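Local atomic coordinates of Myo-inositol dehydrogenase (Corynebacterium glutamicum, PDB entry 3EUW), a protein that probably oxidises myo-inositol at its 2-hydroxyl with NAD+ as the hydride acceptor, as a tetrameric member of the Gfo/Idh/MocA oxidoreductase family. Residues A[288-291]-A[292-295]. Numbering follows the deposited sequence.
Sequences AELA and TFAQ
Thr292 OG1 turns back one helical turn and donates to Ala288 O at 3.1 Å, the same oxygen that accepts Thr292 N. The torsion explains the reach: with chi1 at -65°, the hydroxyl stands beside the backbone N, while CG2 is anti to it. The two donors approach opposite faces of the carbonyl plane, OG1 tilted 30° from it, so they share the oxygen without competing for one position. The same i to i+4 pattern continues from Phe293 N to Glu289 O, from Ala294 N to Leu290 O at 2.9 Å, and from Gln295 N to Ala291 O, as expected of an unbroken alpha-helix.

On the buried side, Leu290 and Phe293 meet three residues apart. Both carry CG anti to the backbone N, and methyl CD1 of Leu290 comes to 4.4 Å from ring atom CD2 of Phe293, a loose apolar contact. Closer in, Phe293 CB lies 3.1 Å from Leu290 O. The leucine also packs on Asn22 and Ile23 of helix 14-25, whereas the phenylalanine touches Met120 of strand 119-121 and meets the ring of Phe303. Helix 283-299 thereby lies against the Rossmann domain. Gln295 instead directs NE2 to Asp299, one turn onward. Chemically, the Thr292 hydroxyl bonds within its own helix, while Leu290, Phe293 and Ala294 are among the side chains facing the Rossmann domain, where Thr292 also touches Met120.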
loop_
_atom_site.group_PDB
_atom_site.type_symbol
_atom_site.label_atom_id
_atom_site.label_comp_id
_atom_site.label_asym_id
_atom_site.label_seq_id
_atom_site.Cartn_x
_atom_site.Cartn_y
_atom_site.Cartn_z
ATOM N N ALA A 288 -16.269 19.711 9.772
ATOM C CA ALA A 288 -15.413 20.829 9.414
ATOM C C ALA A 288 -16.233 21.869 8.671
ATOM O O ALA A 288 -16.022 23.067 8.829
ATOM C CB ALA A 288 -14.250 20.351 8.559
ATOM N N GLU A 289 -17.175 21.406 7.860
ATOM C CA GLU A 289 -18.021 22.313 7.111
ATOM C C GLU A 289 -18.868 23.141 8.084
ATOM O O GLU A 289 -19.028 24.344 7.903
ATOM C CB GLU A 289 -18.936 21.536 6.167
ATOM C CG GLU A 289 -19.773 22.408 5.238
ATOM C CD GLU A 289 -20.631 21.583 4.292
ATOM O OE1 GLU A 289 -21.569 20.911 4.773
ATOM O OE2 GLU A 289 -20.368 21.593 3.072
ATOM N N LEU A 290 -19.400 22.490 9.118
ATOM C CA LEU A 290 -20.226 23.184 10.096
ATOM C C LEU A 290 -19.412 24.250 10.839
ATOM O O LEU A 290 -19.876 25.372 11.028
ATOM C CB LEU A 290 -20.819 22.184 11.091
ATOM C CG LEU A 290 -21.906 22.720 12.028
ATOM C CD1 LEU A 290 -23.088 23.244 11.215
ATOM C CD2 LEU A 290 -22.350 21.618 12.950
ATOM N N ALA A 291 -18.196 23.891 11.243
ATOM C CA ALA A 291 -17.324 24.811 11.965
ATOM C C ALA A 291 -17.050 26.055 11.129
ATOM O O ALA A 291 -17.042 27.167 11.642
ATOM C CB ALA A 291 -16.008 24.121 12.319
ATOM N N THR A 292 -16.821 25.857 9.838
ATOM C CA THR A 292 -16.556 26.965 8.935
ATOM C C THR A 292 -17.786 27.852 8.811
ATOM O O THR A 292 -17.675 29.065 8.622
ATOM C CB THR A 292 -16.123 26.433 7.552
ATOM O OG1 THR A 292 -14.879 25.750 7.708
ATOM C CG2 THR A 292 -15.934 27.552 6.548
ATOM N N PHE A 293 -18.960 27.242 8.928
ATOM C CA PHE A 293 -20.214 27.977 8.843
ATOM C C PHE A 293 -20.314 28.871 10.057
ATOM O O PHE A 293 -20.657 30.043 9.950
ATOM C CB PHE A 293 -21.398 27.009 8.812
ATOM C CG PHE A 293 -22.737 27.679 8.694
ATOM C CD1 PHE A 293 -22.960 28.664 7.744
ATOM C CD2 PHE A 293 -23.796 27.283 9.507
ATOM C CE1 PHE A 293 -24.214 29.243 7.594
ATOM C CE2 PHE A 293 -25.053 27.855 9.368
ATOM C CZ PHE A 293 -25.262 28.837 8.408
ATOM N N ALA A 294 -20.008 28.305 11.219
ATOM C CA ALA A 294 -20.050 29.053 12.465
ATOM C C ALA A 294 -19.102 30.259 12.422
ATOM O O ALA A 294 -19.478 31.361 12.816
ATOM C CB ALA A 294 -19.688 28.142 13.630
ATOM N N GLN A 295 -17.879 30.057 11.943
ATOM C CA GLN A 295 -16.911 31.148 11.883
ATOM C C GLN A 295 -17.369 32.230 10.909
ATOM O O GLN A 295 -17.097 33.407 11.115
ATOM C CB GLN A 295 -15.532 30.614 11.478
ATOM C CG GLN A 295 -14.397 31.633 11.532
ATOM C CD GLN A 295 -14.209 32.251 12.915
ATOM O OE1 GLN A 295 -14.095 31.544 13.921
ATOM N NE2 GLN A 295 -14.170 33.578 12.968
#